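Local coordinates for inositol monophosphatase family protein (PDB 5I3S) that probably hydrolyses phosphate monoesters such as inositol monophosphate, as expected of a metal-dependent phosphatase with the sugar phosphatase fold, at residues G113-V118 with A184-V189; Q137-L142 with Y217-Q222; S150-N155 with E170-S175. All coordinates share one frame; numbering follows the deposited sequence.

Contact 1 (G113-V118 with A184-V189); sequences GFVYDV and AALEIV
Val115 is the residue of strand 109-117 that reaches helix 184-193 most fully, and both its methyls touch one methyl of Val189. Val189 CG2 lies 3.5 Å from Val115 CG2 and 3.7 Å from Val115 CG1, with the two side chains running past each other in opposite directions. CG2 of Val189 is placed there by chi1 165°, which sets CG1 anti to the backbone N and leaves CG2 beside that N. Two further apolar pairings frame this one. Leu186 comes in at a slant, its CD2 3.8 Å from Val115 CG2, while the bare methyl of Ala185 admits Val115 CB to 4.3 Å from Ala185 CB. Val115 is modelled nearly eclipsed (chi1 -11°), so the sharing of contact between its CG1 and CG2 is doubtful; the CB approach to Ala185 does not depend on it. Tyr124 of strand 122-127 packs on both valines.

The polar residue Asp117 contributes only carbon to the contact: its CB is 4.1 Å from Leu186 CD2, and its OD1 makes a weak hydrogen bond to Ala120 N.

Polar grip on the helix start comes from elsewhere, as Ala185 N donates to Asp86 OD2; Asp86 belongs to the DPIDGT sequence, which in this family supplies metal ligands.

Strand 113-117 and helix 184-189 approach to 9.0 Å between axes, with N-to-C directions 108° apart. Tyr199 of strand 198-201 meets Ala184, Glu187 and Ile188, so the helix lies in the layer between the two sheets, consistent with the sugar phosphatase fold. With apolar carbon meeting carbon and no cross-segment hydrogen bond, cohesion here depends on shape and burial.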
loop_
_atom_site.group_PDB
_atom_site.type_symbol
_atom_site.label_atom_id
_atom_site.label_comp_id
_atom_site.label_asym_id
_atom_site.label_seq_id
_atom_site.Cartn_x
_atom_site.Cartn_y
_atom_site.Cartn_z
ATOM N N GLY A 113 -2.755 7.405 -22.496
ATOM C CA GLY A 113 -2.066 6.670 -21.440
ATOM C C GLY A 113 -2.813 5.429 -20.896
ATOM O O GLY A 113 -4.088 5.391 -20.843
ATOM N N PHE A 114 -2.014 4.439 -20.475
ATOM C CA PHE A 114 -2.489 3.131 -20.033
ATOM C C PHE A 114 -1.683 2.623 -18.849
ATOM O O PHE A 114 -0.477 2.563 -18.967
ATOM C CB PHE A 114 -2.390 2.082 -21.166
ATOM C CG PHE A 114 -3.073 2.489 -22.460
ATOM C CD1 PHE A 114 -4.383 2.136 -22.716
ATOM C CD2 PHE A 114 -2.380 3.219 -23.437
ATOM C CE1 PHE A 114 -5.007 2.503 -23.911
ATOM C CE2 PHE A 114 -2.991 3.596 -24.633
ATOM C CZ PHE A 114 -4.306 3.230 -24.871
ATOM N N VAL A 115 -2.337 2.276 -17.727
ATOM C CA VAL A 115 -1.683 1.495 -16.664
ATOM C C VAL A 115 -2.542 0.269 -16.307
ATOM O O VAL A 115 -3.696 0.393 -15.898
ATOM C CB VAL A 115 -1.116 2.315 -15.446
ATOM C CG1 VAL A 115 -1.088 3.811 -15.663
ATOM C CG2 VAL A 115 -1.759 2.038 -14.155
ATOM N N TYR A 116 -1.980 -0.913 -16.563
ATOM C CA TYR A 116 -2.724 -2.170 -16.503
ATOM C C TYR A 116 -2.308 -2.921 -15.295
ATOM O O TYR A 116 -1.160 -3.348 -15.225
ATOM C CB TYR A 116 -2.494 -3.032 -17.752
ATOM C CG TYR A 116 -3.324 -4.315 -17.823
ATOM C CD1 TYR A 116 -4.631 -4.372 -17.309
ATOM C CD2 TYR A 116 -2.837 -5.460 -18.454
ATOM C CE1 TYR A 116 -5.400 -5.542 -17.393
ATOM C CE2 TYR A 116 -3.603 -6.613 -18.531
ATOM C CZ TYR A 116 -4.887 -6.643 -17.991
ATOM O OH TYR A 116 -5.642 -7.775 -18.040
ATOM N N ASP A 117 -3.211 -3.039 -14.324
ATOM C CA ASP A 117 -2.926 -3.766 -13.084
ATOM C C ASP A 117 -3.169 -5.229 -13.460
ATOM O O ASP A 117 -4.291 -5.701 -13.477
ATOM C CB ASP A 117 -3.816 -3.287 -11.903
ATOM C CG ASP A 117 -3.539 -4.017 -10.594
ATOM O OD1 ASP A 117 -3.032 -5.183 -10.622
ATOM O OD2 ASP A 117 -3.844 -3.444 -9.524
ATOM N N VAL A 118 -2.099 -5.894 -13.824
ATOM C CA VAL A 118 -2.174 -7.189 -14.454
ATOM C C VAL A 118 -2.905 -8.218 -13.565
ATOM O O VAL A 118 -3.765 -8.928 -14.070
ATOM C CB VAL A 118 -0.766 -7.731 -14.794
ATOM C CG1 VAL A 118 -0.846 -9.164 -15.286
ATOM C CG2 VAL A 118 -0.094 -6.834 -15.833
ATOM N N ALA A 184 4.984 3.176 -8.900
ATOM C CA ALA A 184 4.777 4.566 -9.216
ATOM C C ALA A 184 3.596 4.826 -10.130
ATOM O O ALA A 184 2.800 5.734 -9.864
ATOM C CB ALA A 184 6.048 5.177 -9.767
ATOM N N ALA A 185 3.448 3.994 -11.165
ATOM C CA ALA A 185 2.339 4.150 -12.108
ATOM C C ALA A 185 0.980 3.940 -11.438
ATOM O O ALA A 185 0.008 4.716 -11.694
ATOM C CB ALA A 185 2.507 3.180 -13.265
ATOM N N LEU A 186 0.910 2.906 -10.582
ATOM C CA LEU A 186 -0.299 2.669 -9.756
ATOM C C LEU A 186 -0.516 3.730 -8.666
ATOM O O LEU A 186 -1.642 4.037 -8.318
ATOM C CB LEU A 186 -0.327 1.249 -9.177
ATOM C CG LEU A 186 -0.583 0.209 -10.281
ATOM C CD1 LEU A 186 -0.214 -1.207 -9.797
ATOM C CD2 LEU A 186 -2.018 0.285 -10.798
ATOM N N GLU A 187 0.553 4.310 -8.134
ATOM C CA GLU A 187 0.392 5.430 -7.171
ATOM C C GLU A 187 -0.161 6.714 -7.820
ATOM O O GLU A 187 -0.950 7.433 -7.222
ATOM C CB GLU A 187 1.690 5.681 -6.388
ATOM C CG GLU A 187 1.899 4.621 -5.303
ATOM C CD GLU A 187 3.346 4.329 -4.986
ATOM O OE1 GLU A 187 4.206 4.217 -5.911
ATOM O OE2 GLU A 187 3.633 4.200 -3.803
ATOM N N ILE A 188 0.266 6.993 -9.041
ATOM C CA ILE A 188 -0.218 8.146 -9.804
ATOM C C ILE A 188 -1.694 7.879 -10.173
ATOM O O ILE A 188 -2.523 8.738 -10.043
ATOM C CB ILE A 188 0.675 8.347 -11.055
ATOM C CG1 ILE A 188 2.075 8.797 -10.665
ATOM C CG2 ILE A 188 0.063 9.316 -12.078
ATOM C CD1 ILE A 188 3.055 8.754 -11.840
ATOM N N VAL A 189 -2.029 6.675 -10.606
ATOM C CA VAL A 189 -3.451 6.304 -10.745
ATOM C C VAL A 189 -4.254 6.391 -9.422
ATOM O O VAL A 189 -5.408 6.817 -9.464
ATOM C CB VAL A 189 -3.602 4.908 -11.355
ATOM C CG1 VAL A 189 -5.011 4.353 -11.183
ATOM C CG2 VAL A 189 -3.219 4.965 -12.811
#

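Contact 2 (Q137-L142 with Y217-Q222); sequences QPLKPL and YEVNGQ
Leu142 N donates to Val219 O across the contact at 2.9 Å, with a nearly straight N-H...O angle of 164°. The donor sits 15° from the carbonyl plane. The same oxygen also receives a CA-H...O contact from Pro141, whose CA is 3.5 Å from Val219 O, so two neighbouring residues converge on one carbonyl.

The side chain of Val219 completes this first shell by splitting its methyls along the extended chain 139-142. Val219 CG1 faces Lys140 O at 3.4 Å and Leu139 CB at 3.7 Å. Val219 CG2, which chi1 of -62° puts between the backbone N and the carbonyl carbon, instead meets Leu142 CG at 3.6 Å, the two side chains crossing at a slant. Leu142 CD1 then reaches beyond the valine to Gly221 CA, 3.9 Å away.

What positions Val219 is the end of helix 206-218. Asn220, with positive phi, is the C-prime residue of a Schellman motif: Gly221 N bonds to Leu216 O, and Asn220 N to Tyr217 O at 2.9 Å. Glu218 adds a second anchor, its OE1 and OE2 accepting hydrogen bonds from Gly131 N and Gly129 N.

Further out, Leu139 pairs by backbone with Ala132 of strand 132-134, and Gln222 pairs with Gly242 of strand 237-242. Leu139 and Val219 rest on Thr193 and Ala192 of helix 184-193, so the contact bridges the edge of the seven-stranded sheet and edge strand 222-224 of the five-stranded sheet, which Gln222 begins.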
loop_
_atom_site.group_PDB
_atom_site.type_symbol
_atom_site.label_atom_id
_atom_site.label_comp_id
_atom_site.label_asym_id
_atom_site.label_seq_id
_atom_site.Cartn_x
_atom_site.Cartn_y
_atom_site.Cartn_z
ATOM N N GLN A 137 -15.795 1.991 -16.641
ATOM C CA GLN A 137 -16.344 3.035 -15.745
ATOM C C GLN A 137 -15.501 4.321 -15.788
ATOM O O GLN A 137 -14.280 4.274 -15.594
ATOM C CB GLN A 137 -16.422 2.600 -14.253
ATOM C CG GLN A 137 -17.221 1.342 -13.982
ATOM C CD GLN A 137 -18.681 1.415 -14.461
ATOM O OE1 GLN A 137 -19.360 2.446 -14.330
ATOM N NE2 GLN A 137 -19.164 0.309 -15.018
ATOM N N PRO A 138 -16.168 5.470 -15.990
ATOM C CA PRO A 138 -15.436 6.718 -16.076
ATOM C C PRO A 138 -15.015 7.139 -14.669
ATOM O O PRO A 138 -15.727 6.863 -13.736
ATOM C CB PRO A 138 -16.462 7.687 -16.719
ATOM C CG PRO A 138 -17.810 7.142 -16.357
ATOM C CD PRO A 138 -17.623 5.645 -16.220
ATOM N N LEU A 139 -13.848 7.749 -14.531
ATOM C CA LEU A 139 -13.420 8.349 -13.268
ATOM C C LEU A 139 -13.953 9.766 -13.195
ATOM O O LEU A 139 -14.017 10.434 -14.210
ATOM C CB LEU A 139 -11.904 8.394 -13.216
ATOM C CG LEU A 139 -11.209 7.040 -13.260
ATOM C CD1 LEU A 139 -9.728 7.276 -13.114
ATOM C CD2 LEU A 139 -11.712 6.151 -12.126
ATOM N N LYS A 140 -14.334 10.191 -11.994
ATOM C CA LYS A 140 -14.795 11.557 -11.687
ATOM C C LYS A 140 -13.608 12.519 -11.555
ATOM O O LYS A 140 -12.541 12.102 -11.061
ATOM C CB LYS A 140 -15.542 11.640 -10.337
ATOM C CG LYS A 140 -16.706 10.680 -10.117
ATOM C CD LYS A 140 -17.864 10.940 -11.061
ATOM C CE LYS A 140 -18.465 9.648 -11.605
ATOM N NZ LYS A 140 -19.033 9.890 -12.962
ATOM N N PRO A 141 -13.817 13.810 -11.936
ATOM C CA PRO A 141 -12.866 14.842 -11.578
ATOM C C PRO A 141 -12.573 14.846 -10.098
ATOM O O PRO A 141 -13.379 14.385 -9.229
ATOM C CB PRO A 141 -13.556 16.142 -12.007
ATOM C CG PRO A 141 -14.423 15.734 -13.147
ATOM C CD PRO A 141 -14.936 14.375 -12.725
ATOM N N LEU A 142 -11.368 15.304 -9.830
ATOM C CA LEU A 142 -10.869 15.412 -8.493
ATOM C C LEU A 142 -11.392 16.698 -7.894
ATOM O O LEU A 142 -11.667 17.648 -8.601
ATOM C CB LEU A 142 -9.331 15.432 -8.535
ATOM C CG LEU A 142 -8.665 14.158 -9.117
ATOM C CD1 LEU A 142 -7.166 14.270 -9.005
ATOM C CD2 LEU A 142 -9.156 12.918 -8.377
ATOM N N TYR A 217 -4.362 13.778 -15.698
ATOM C CA TYR A 217 -4.746 15.060 -16.257
ATOM C C TYR A 217 -6.255 15.063 -16.718
ATOM O O TYR A 217 -6.960 16.066 -16.507
ATOM C CB TYR A 217 -3.756 15.510 -17.342
ATOM C CG TYR A 217 -2.399 16.101 -16.850
ATOM C CD1 TYR A 217 -2.249 16.816 -15.626
ATOM C CD2 TYR A 217 -1.290 16.028 -17.674
ATOM N N GLU A 218 -6.768 13.937 -17.228
ATOM C CA GLU A 218 -8.205 13.829 -17.529
ATOM C C GLU A 218 -9.145 13.999 -16.350
ATOM O O GLU A 218 -10.244 14.501 -16.560
ATOM C CB GLU A 218 -8.542 12.561 -18.268
ATOM C CG GLU A 218 -7.940 12.546 -19.646
ATOM C CD GLU A 218 -8.449 13.696 -20.542
ATOM O OE1 GLU A 218 -9.690 13.817 -20.742
ATOM O OE2 GLU A 218 -7.599 14.448 -21.068
ATOM N N VAL A 219 -8.719 13.701 -15.119
ATOM C CA VAL A 219 -9.566 14.039 -13.953
ATOM C C VAL A 219 -9.195 15.370 -13.281
ATOM O O VAL A 219 -9.521 15.599 -12.091
ATOM C CB VAL A 219 -9.631 12.906 -12.897
ATOM C CG1 VAL A 219 -10.263 11.648 -13.499
ATOM C CG2 VAL A 219 -8.266 12.599 -12.305
ATOM N N ASN A 220 -8.496 16.231 -14.016
ATOM C CA ASN A 220 -8.124 17.579 -13.513
ATOM C C ASN A 220 -7.123 17.618 -12.404
ATOM O O ASN A 220 -7.103 18.617 -11.672
ATOM C CB ASN A 220 -9.366 18.418 -13.078
ATOM C CG ASN A 220 -9.786 19.381 -14.126
ATOM O OD1 ASN A 220 -10.758 19.147 -14.847
ATOM N ND2 ASN A 220 -9.034 20.478 -14.246
ATOM N N GLY A 221 -6.264 16.600 -12.305
ATOM C CA GLY A 221 -5.176 16.643 -11.326
ATOM C C GLY A 221 -4.031 17.493 -11.840
ATOM O O GLY A 221 -4.060 17.884 -13.019
ATOM N N GLN A 222 -3.044 17.817 -10.980
ATOM C CA GLN A 222 -1.811 18.387 -11.484
ATOM C C GLN A 222 -0.504 17.709 -11.110
ATOM O O GLN A 222 -0.362 17.062 -10.076
ATOM C CB GLN A 222 -1.698 19.870 -11.266
ATOM C CG GLN A 222 -2.192 20.406 -9.956
ATOM C CD GLN A 222 -1.961 21.919 -9.865
ATOM O OE1 GLN A 222 -2.432 22.615 -8.935
ATOM N NE2 GLN A 222 -1.219 22.440 -10.840
#

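Contact 3 (S150-N155 with E170-S175); sequences SIIGIN and EIVNDS
Ile152 drives the close side of this contact, sending its CD1 between Ile171 and Ser175. Ile152 CD1 and Ile171 CD1 are 3.4 Å apart, tighter than usual for two methyls; because Ile171 is modelled with non-staggered torsions (chi1 120°), the exact tightness is doubtful. The CD1 of Ile152 is also 3.5 Å from Ser175 OG. The CG1 branch points that way because chi1 of 68° puts CG1 between the backbone N and the carbonyl carbon, leaving Ile152 CG2 to rest 4.0 Å from Ser175 CB. Ser175 CB also packs 3.6 Å from Ser150 O.

The hydroxyl of Ser175, at the end of helix 164-174, turns back on the last helical turn: Ser175 OG is 2.8 Å from Ile171 O and 2.9 Å from Val172 O. One buried hydroxyl thus has two carbonyls within reach, beside the apolar tip of Ile152.

Packing is looser toward Ile154. Ile154 CG2 meets Val172 CG2 at 4.2 Å, the side chains crossing obliquely, and no hydrogen bond links the two segments. Asn173 and Asp174 occupy the exposed face of the helix, while the second subunit approaches nearby, with Asn157 of that chain on Val172.

The segments belong to a beta-alpha-beta unit, strand 151-153, helix 164-174 and strand 177-179, whose parallel strands are joined by backbone bonds of Ile152 to Ser177 and Arg179. Strand 177-179 is an outermost strand of the five-stranded sheet within this chain, and the helix lies over this edge: Met200 of strand 198-201 touches Ile152, Ile154 and Ile171, and helix 244-255 flanks it through Ile250 and Tyr254 against Ile171.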
loop_
_atom_site.group_PDB
_atom_site.type_symbol
_atom_site.label_atom_id
_atom_site.label_comp_id
_atom_site.label_asym_id
_atom_site.label_seq_id
_atom_site.Cartn_x
_atom_site.Cartn_y
_atom_site.Cartn_z
ATOM N N SER A 150 -5.536 15.275 4.085
ATOM C CA SER A 150 -5.153 14.425 2.944
ATOM C C SER A 150 -4.265 13.275 3.426
ATOM O O SER A 150 -3.542 13.414 4.414
ATOM C CB SER A 150 -4.417 15.253 1.891
ATOM O OG SER A 150 -5.167 16.395 1.543
ATOM N N ILE A 151 -4.367 12.153 2.725
ATOM C CA ILE A 151 -3.405 11.042 2.747
ATOM C C ILE A 151 -2.529 11.145 1.532
ATOM O O ILE A 151 -3.046 11.304 0.430
ATOM C CB ILE A 151 -4.114 9.685 2.568
ATOM C CG1 ILE A 151 -5.246 9.513 3.591
ATOM C CG2 ILE A 151 -3.117 8.539 2.732
ATOM C CD1 ILE A 151 -5.940 8.161 3.438
ATOM N N ILE A 152 -1.230 10.935 1.728
ATOM C CA ILE A 152 -0.225 11.085 0.718
ATOM C C ILE A 152 0.585 9.842 0.562
ATOM O O ILE A 152 0.757 9.082 1.500
ATOM C CB ILE A 152 0.766 12.225 1.049
ATOM C CG1 ILE A 152 1.646 11.902 2.257
ATOM C CG2 ILE A 152 -0.028 13.515 1.320
ATOM C CD1 ILE A 152 2.631 12.992 2.571
ATOM N N GLY A 153 1.105 9.674 -0.642
ATOM C CA GLY A 153 1.955 8.593 -0.980
ATOM C C GLY A 153 3.393 9.056 -0.943
ATOM O O GLY A 153 3.732 10.030 -1.636
ATOM N N ILE A 154 4.233 8.350 -0.176
ATOM C CA ILE A 154 5.647 8.637 -0.128
ATOM C C ILE A 154 6.383 7.463 0.486
ATOM O O ILE A 154 5.996 6.993 1.554
ATOM C CB ILE A 154 5.945 9.943 0.660
ATOM C CG1 ILE A 154 7.430 10.282 0.615
ATOM C CG2 ILE A 154 5.489 9.873 2.114
ATOM C CD1 ILE A 154 7.717 11.647 1.239
ATOM N N ASN A 155 7.426 6.975 -0.168
ATOM C CA ASN A 155 8.162 5.797 0.391
ATOM C C ASN A 155 8.876 6.234 1.666
ATOM O O ASN A 155 9.500 7.278 1.678
ATOM C CB ASN A 155 9.118 5.175 -0.612
ATOM C CG ASN A 155 9.559 3.761 -0.242
ATOM O OD1 ASN A 155 9.353 2.795 -0.989
ATOM N ND2 ASN A 155 10.254 3.650 0.805
ATOM N N GLU A 170 8.122 17.675 7.163
ATOM C CA GLU A 170 7.073 18.640 7.463
ATOM C C GLU A 170 5.790 18.273 6.708
ATOM O O GLU A 170 4.713 18.251 7.281
ATOM C CB GLU A 170 7.554 20.106 7.218
ATOM C CG GLU A 170 8.344 20.721 8.398
ATOM N N ILE A 171 5.903 17.879 5.446
ATOM C CA ILE A 171 4.714 17.581 4.705
ATOM C C ILE A 171 4.067 16.273 5.250
ATOM O O ILE A 171 2.848 16.178 5.319
ATOM C CB ILE A 171 4.876 17.675 3.167
ATOM C CG1 ILE A 171 4.598 16.387 2.471
ATOM C CG2 ILE A 171 6.193 18.275 2.680
ATOM C CD1 ILE A 171 3.146 16.325 2.071
ATOM N N VAL A 172 4.874 15.318 5.693
ATOM C CA VAL A 172 4.345 14.137 6.321
ATOM C C VAL A 172 3.665 14.490 7.664
ATOM O O VAL A 172 2.591 13.975 8.006
ATOM C CB VAL A 172 5.449 13.105 6.546
ATOM C CG1 VAL A 172 4.921 11.916 7.324
ATOM C CG2 VAL A 172 5.969 12.630 5.206
ATOM N N ASN A 173 4.302 15.394 8.394
ATOM C CA ASN A 173 3.801 15.831 9.660
ATOM C C ASN A 173 2.445 16.495 9.552
ATOM O O ASN A 173 1.586 16.261 10.398
ATOM C CB ASN A 173 4.770 16.768 10.351
ATOM C CG ASN A 173 5.344 16.141 11.574
ATOM O OD1 ASN A 173 6.382 15.442 11.504
ATOM N ND2 ASN A 173 4.618 16.303 12.719
ATOM N N ASP A 174 2.248 17.314 8.533
ATOM C CA ASP A 174 0.979 18.002 8.437
ATOM C C ASP A 174 -0.090 17.107 7.835
ATOM O O ASP A 174 -1.240 17.206 8.239
ATOM C CB ASP A 174 1.134 19.360 7.756
ATOM C CG ASP A 174 1.947 20.331 8.647
ATOM O OD1 ASP A 174 1.617 20.496 9.862
ATOM O OD2 ASP A 174 2.938 20.911 8.170
ATOM N N SER A 175 0.278 16.207 6.927
ATOM C CA SER A 175 -0.741 15.315 6.357
ATOM C C SER A 175 -1.393 14.476 7.462
ATOM O O SER A 175 -0.875 14.327 8.588
ATOM C CB SER A 175 -0.196 14.437 5.241
ATOM O OG SER A 175 1.082 13.959 5.562
#

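How the contacts relate
Contact 1 is the most central, its centre about 6 Å from that of the chain, against about 15 Å for contact 2 and 19 Å for contact 3. Contact 3 is buried throughout, whereas contact 2 mixes buried and exposed residues. Contacts 1 and 2 both reach the seven-stranded sheet, at an inner strand and at its edge; helix 184-193 forms one side of contact 1 and backs contact 2. Contact 3 belongs to the five-stranded sheet and lies beside the second subunit. Chemistry follows place: the two strand-on-helix contacts are mainly apolar, with Ser175 the polar member in contact 3, while contact 2 adds a backbone hydrogen bond to its apolar pairs.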